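UDP-N-acetylmuramate--L-alanine ligase (Thermotoga maritima, PDB 1J6U) catalyses the ATP-dependent joining of L-alanine to UDP-N-acetylmuramate, a cytoplasmic step of peptidoglycan synthesis in building the bacterial cell wall. Local coordinates at residues V219-E224 with D233-V238; A118-D123 with L185-A190. One frame throughout, in Å; residues are numbered along the deposited sequence.

Contact 1: V219-E224 with D233-V238; sequences VVTFAE and DVTFGV
Asp233 grips Val219 twice where two parallel strands, 219-222 and 234-236, meet at the margin of the mixed sheet of the Mur ligase middle domain. Asp233 OD1 takes the amide of Val219 (N to OD1 2.7 Å) on its anti side, somewhat out of the carboxylate plane, while the backbone N of Asp233 donates to Val219 O at 2.8 Å. That carbonyl also receives a weak bond from Val234 N. The parallel register then continues through Thr221 N to Val234 O, Phe236 N to Thr221 O, and Ala223 N to Phe236 O. Past the strands, Glu224, a poorly ordered side chain, uses the syn side of OE1 to accept Val238 N at 3.2 Å; its OE2 is bonded to Lys240 N.

Side chains alternate between the two faces. Thr221 and Thr235 lie side by side, their methyls tight at 3.3 Å between the two CG2 atoms, and their hydroxyls turn to other partners, Thr228 O and Thr242 N. On the other face, where Val234 and Phe236 also meet helix 276-291, Val220 lays CG2 against Val234 CG2 and sets CG1 at the edge of the Phe236 ring. With chi1 at 61°, Phe236 tucks its ring between its own backbone N and carbonyl carbon and swings it across to strand 219-222, where Phe222 CA sits over one ring face, 3.9 Å from the centroid. The two phenyl planes, 24° apart, are offset so that little of one covers the other, and Phe222 CD1 lies 3.5 Å from Phe236 CE1. The edge of the Phe222 ring is met by the backbone carbonyl of Phe236, with CD1 3.2 Å from Phe236 O.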
loop_
_atom_site.group_PDB
_atom_site.type_symbol
_atom_site.label_atom_id
_atom_site.label_comp_id
_atom_site.label_asym_id
_atom_site.label_seq_id
_atom_site.Cartn_x
_atom_site.Cartn_y
_atom_site.Cartn_z
ATOM N N VAL A 219 20.502 -4.834 5.015
ATOM C CA VAL A 219 19.632 -4.702 3.877
ATOM C C VAL A 219 19.055 -6.068 3.534
ATOM O O VAL A 219 19.804 -7.039 3.390
ATOM C CB VAL A 219 20.412 -4.131 2.641
ATOM C CG1 VAL A 219 19.522 -4.119 1.414
ATOM C CG2 VAL A 219 20.871 -2.702 2.921
ATOM N N VAL A 220 17.722 -6.164 3.446
ATOM C CA VAL A 220 17.122 -7.437 3.056
ATOM C C VAL A 220 16.733 -7.221 1.614
ATOM O O VAL A 220 16.175 -6.186 1.224
ATOM C CB VAL A 220 15.901 -7.848 3.904
ATOM C CG1 VAL A 220 15.249 -9.050 3.277
ATOM C CG2 VAL A 220 16.358 -8.232 5.336
ATOM N N THR A 221 16.997 -8.226 0.817
ATOM C CA THR A 221 16.761 -8.066 -0.572
ATOM C C THR A 221 16.189 -9.305 -1.243
ATOM O O THR A 221 16.376 -10.437 -0.764
ATOM C CB THR A 221 18.093 -7.630 -1.176
ATOM O OG1 THR A 221 17.891 -6.441 -1.924
ATOM C CG2 THR A 221 18.717 -8.724 -2.000
ATOM N N PHE A 222 15.486 -9.060 -2.351
ATOM C CA PHE A 222 14.847 -10.096 -3.152
ATOM C C PHE A 222 15.899 -10.744 -4.063
ATOM O O PHE A 222 16.402 -10.140 -5.023
ATOM C CB PHE A 222 13.688 -9.480 -3.964
ATOM C CG PHE A 222 12.946 -10.470 -4.800
ATOM C CD1 PHE A 222 12.711 -11.760 -4.331
ATOM C CD2 PHE A 222 12.474 -10.116 -6.062
ATOM C CE1 PHE A 222 12.024 -12.690 -5.106
ATOM C CE2 PHE A 222 11.783 -11.033 -6.849
ATOM C CZ PHE A 222 11.559 -12.326 -6.370
ATOM N N ALA A 223 16.232 -11.986 -3.727
ATOM C CA ALA A 223 17.251 -12.736 -4.438
ATOM C C ALA A 223 17.014 -12.821 -5.927
ATOM O O ALA A 223 17.946 -13.055 -6.692
ATOM C CB ALA A 223 17.386 -14.136 -3.840
ATOM N N GLU A 224 15.774 -12.612 -6.350
ATOM C CA GLU A 224 15.487 -12.709 -7.760
ATOM C C GLU A 224 15.314 -11.369 -8.439
ATOM O O GLU A 224 15.041 -11.314 -9.615
ATOM C CB GLU A 224 14.278 -13.617 -7.981
ATOM C CG GLU A 224 14.663 -15.106 -8.138
ATOM C CD GLU A 224 13.872 -16.062 -7.211
ATOM O OE1 GLU A 224 12.779 -15.676 -6.733
ATOM O OE2 GLU A 224 14.336 -17.209 -6.973
ATOM N N ASP A 233 22.199 -8.038 2.437
ATOM C CA ASP A 233 23.067 -8.720 3.358
ATOM C C ASP A 233 22.454 -10.110 3.477
ATOM O O ASP A 233 23.149 -11.075 3.706
ATOM C CB ASP A 233 23.077 -7.956 4.662
ATOM C CG ASP A 233 23.726 -6.592 4.510
ATOM O OD1 ASP A 233 23.148 -5.578 4.978
ATOM O OD2 ASP A 233 24.831 -6.540 3.907
ATOM N N VAL A 234 21.130 -10.196 3.337
ATOM C CA VAL A 234 20.402 -11.474 3.309
ATOM C C VAL A 234 19.315 -11.341 2.234
ATOM O O VAL A 234 18.832 -10.233 1.934
ATOM C CB VAL A 234 19.732 -11.881 4.658
ATOM C CG1 VAL A 234 20.768 -11.948 5.735
ATOM C CG2 VAL A 234 18.633 -10.918 5.029
ATOM N N THR A 235 18.951 -12.476 1.648
ATOM C CA THR A 235 17.942 -12.507 0.605
ATOM C C THR A 235 16.826 -13.536 0.821
ATOM O O THR A 235 16.920 -14.445 1.667
ATOM C CB THR A 235 18.575 -12.788 -0.762
ATOM O OG1 THR A 235 19.150 -14.097 -0.751
ATOM C CG2 THR A 235 19.638 -11.779 -1.058
ATOM N N PHE A 236 15.757 -13.350 0.049
ATOM C CA PHE A 236 14.590 -14.231 0.083
ATOM C C PHE A 236 14.191 -14.334 -1.385
ATOM O O PHE A 236 14.361 -13.402 -2.176
ATOM C CB PHE A 236 13.429 -13.641 0.935
ATOM C CG PHE A 236 12.903 -12.327 0.420
ATOM C CD1 PHE A 236 11.858 -12.293 -0.511
ATOM C CD2 PHE A 236 13.536 -11.144 0.751
ATOM C CE1 PHE A 236 11.459 -11.088 -1.121
ATOM C CE2 PHE A 236 13.158 -9.929 0.150
ATOM C CZ PHE A 236 12.117 -9.892 -0.797
ATOM N N GLY A 237 13.668 -15.492 -1.729
ATOM C CA GLY A 237 13.275 -15.763 -3.080
ATOM C C GLY A 237 12.505 -17.051 -3.030
ATOM O O GLY A 237 12.209 -17.595 -1.958
ATOM N N VAL A 238 12.162 -17.549 -4.198
ATOM C CA VAL A 238 11.392 -18.755 -4.232
ATOM C C VAL A 238 12.334 -19.922 -4.351
ATOM O O VAL A 238 12.334 -20.829 -3.509
ATOM C CB VAL A 238 10.430 -18.747 -5.420
ATOM C CG1 VAL A 238 9.612 -19.993 -5.396
ATOM C CG2 VAL A 238 9.523 -17.530 -5.342
#

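Contact 2: A118-D123 with L185-A190; sequences AVTGTD and LIITNA
The start of the P-loop that is predicted to bind ATP in this Mur ligase, Gly121 to Asp123, leaves strand 116-120 here and is held by the turn that follows the neighbouring parallel strand 184-187. Regular bonds join the strands: Ile186 N to Ala118 O, Thr120 N to Ile186 O and Thr188 N to Thr120 O. On one face Leu185 CD1 lies against Ala118 CB and Thr120 CG2; on the other, Val119 and Ile186 pack under helix 125-138.

Beyond the strands the side chains of Thr188 and Asn189 take over. Asn189 OD1 accepts Asp123 N at 2.8 Å, in the carbonyl plane on a lone pair, and also a weak, bent bond from Thr122 N, whose straighter bond, to Asn189 O at 3.0 Å, comes from above that carbonyl's plane. OD1 reaches the N atoms of Thr122 and Asp123 because CG stands between its own backbone N and carbonyl carbon (chi1 48°). Asn189 ND2 adds a weak bond to Asp123 O, an atom more firmly held by the Thr188 hydroxyl, which donates from above the carbonyl plane (OG1 to O 2.8 Å). Gly121 runs close to this turn, its CA 3.1 Å from Thr188 OG1 and 3.0 Å from Asn189 O; a side chain there would collide with that hydroxyl, and at these backbone angles a CB would also press on the carbonyl O of Thr120. Replacing Asn189 with a leucine would probably leave Asp123 N without its acceptor and Asp123 O without its weak second donor, with the Thr188 hydroxyl left to hold that end of the loop.

Both ends of Asp123, its N and its O, are thus tied to one short turn, consistent with a nucleotide loop whose backbone is set by neighbouring side chains before it enters helix 125-138.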
loop_
_atom_site.group_PDB
_atom_site.type_symbol
_atom_site.label_atom_id
_atom_site.label_comp_id
_atom_site.label_asym_id
_atom_site.label_seq_id
_atom_site.Cartn_x
_atom_site.Cartn_y
_atom_site.Cartn_z
ATOM N N ALA A 118 12.904 0.515 7.646
ATOM C CA ALA A 118 12.401 1.045 6.394
ATOM C C ALA A 118 12.114 -0.062 5.375
ATOM O O ALA A 118 12.813 -1.099 5.280
ATOM C CB ALA A 118 13.400 2.033 5.813
ATOM N N VAL A 119 11.056 0.152 4.613
ATOM C CA VAL A 119 10.715 -0.791 3.575
ATOM C C VAL A 119 10.542 0.013 2.313
ATOM O O VAL A 119 9.904 1.058 2.325
ATOM C CB VAL A 119 9.414 -1.514 3.896
ATOM C CG1 VAL A 119 9.027 -2.441 2.730
ATOM C CG2 VAL A 119 9.575 -2.288 5.203
ATOM N N THR A 120 11.120 -0.450 1.223
ATOM C CA THR A 120 10.959 0.257 -0.033
ATOM C C THR A 120 10.869 -0.807 -1.106
ATOM O O THR A 120 11.082 -1.983 -0.835
ATOM C CB THR A 120 12.152 1.198 -0.364
ATOM O OG1 THR A 120 11.795 2.054 -1.462
ATOM C CG2 THR A 120 13.360 0.387 -0.787
ATOM N N GLY A 121 10.555 -0.391 -2.327
ATOM C CA GLY A 121 10.441 -1.349 -3.411
ATOM C C GLY A 121 9.346 -0.957 -4.389
ATOM O O GLY A 121 8.574 -0.047 -4.146
ATOM N N THR A 122 9.285 -1.647 -5.509
ATOM C CA THR A 122 8.293 -1.334 -6.485
ATOM C C THR A 122 6.974 -1.899 -6.051
ATOM O O THR A 122 5.989 -1.191 -6.016
ATOM C CB THR A 122 8.633 -1.931 -7.821
ATOM O OG1 THR A 122 9.826 -1.323 -8.328
ATOM C CG2 THR A 122 7.477 -1.720 -8.769
ATOM N N ASP A 123 6.967 -3.176 -5.709
ATOM C CA ASP A 123 5.743 -3.854 -5.297
ATOM C C ASP A 123 5.892 -4.544 -3.957
ATOM O O ASP A 123 6.928 -5.112 -3.686
ATOM C CB ASP A 123 5.383 -4.943 -6.316
ATOM C CG ASP A 123 5.469 -4.456 -7.758
ATOM O OD1 ASP A 123 4.671 -3.557 -8.133
ATOM O OD2 ASP A 123 6.332 -4.980 -8.512
ATOM N N LEU A 185 16.689 -2.071 6.174
ATOM C CA LEU A 185 15.951 -1.756 4.996
ATOM C C LEU A 185 15.574 -3.034 4.231
ATOM O O LEU A 185 16.451 -3.872 3.910
ATOM C CB LEU A 185 16.805 -0.897 4.088
ATOM C CG LEU A 185 16.259 -0.788 2.670
ATOM C CD1 LEU A 185 15.101 0.215 2.715
ATOM C CD2 LEU A 185 17.357 -0.359 1.681
ATOM N N ILE A 186 14.270 -3.211 3.982
ATOM C CA ILE A 186 13.844 -4.326 3.136
ATOM C C ILE A 186 13.575 -3.669 1.772
ATOM O O ILE A 186 12.936 -2.601 1.687
ATOM C CB ILE A 186 12.524 -4.975 3.577
ATOM C CG1 ILE A 186 12.707 -5.772 4.867
ATOM C CG2 ILE A 186 12.027 -5.890 2.475
ATOM C CD1 ILE A 186 11.377 -6.375 5.418
ATOM N N ILE A 187 14.110 -4.264 0.718
ATOM C CA ILE A 187 13.869 -3.755 -0.624
ATOM C C ILE A 187 13.114 -4.921 -1.238
ATOM O O ILE A 187 13.733 -5.943 -1.555
ATOM C CB ILE A 187 15.158 -3.562 -1.442
ATOM C CG1 ILE A 187 16.094 -2.557 -0.758
ATOM C CG2 ILE A 187 14.802 -3.083 -2.849
ATOM C CD1 ILE A 187 17.434 -2.358 -1.522
ATOM N N THR A 188 11.794 -4.770 -1.406
ATOM C CA THR A 188 10.939 -5.854 -1.944
ATOM C C THR A 188 11.346 -6.273 -3.334
ATOM O O THR A 188 11.382 -7.470 -3.645
ATOM C CB THR A 188 9.477 -5.438 -2.008
ATOM O OG1 THR A 188 9.395 -4.185 -2.697
ATOM C CG2 THR A 188 8.897 -5.286 -0.625
ATOM N N ASN A 189 11.634 -5.273 -4.166
ATOM C CA ASN A 189 12.075 -5.476 -5.559
ATOM C C ASN A 189 12.246 -4.072 -6.085
ATOM O O ASN A 189 11.859 -3.099 -5.431
ATOM C CB ASN A 189 11.022 -6.182 -6.404
ATOM C CG ASN A 189 9.653 -5.553 -6.231
ATOM O OD1 ASN A 189 9.495 -4.331 -6.328
ATOM N ND2 ASN A 189 8.661 -6.376 -5.941
ATOM N N ALA A 190 12.800 -3.965 -7.274
ATOM C CA ALA A 190 13.066 -2.658 -7.862
ATOM C C ALA A 190 13.021 -2.862 -9.372
ATOM O O ALA A 190 14.030 -3.213 -10.002
ATOM C CB ALA A 190 14.464 -2.161 -7.420
#

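In the fold
Contacts 1 and 2 lie about 10 Å apart, centre to centre, on the same mixed sheet of the middle domain. Across it the four strands run 116-120, 184-187, 218-222 and 234-236, all parallel, so contact 2 sits toward the interior and contact 1 reaches the outermost strand of that side. Strands 184-187 and 218-222 join them directly through probable bonds from Val220 N to Leu185 O and from Ile187 N to Val220 O, while Phe222 packs on the carbonyl of Thr188. Both segments of contact 2 precede those of contact 1 in the chain, with helix 202-214 between. The sheet thus runs unbroken from its edge to the predicted ATP-binding loop.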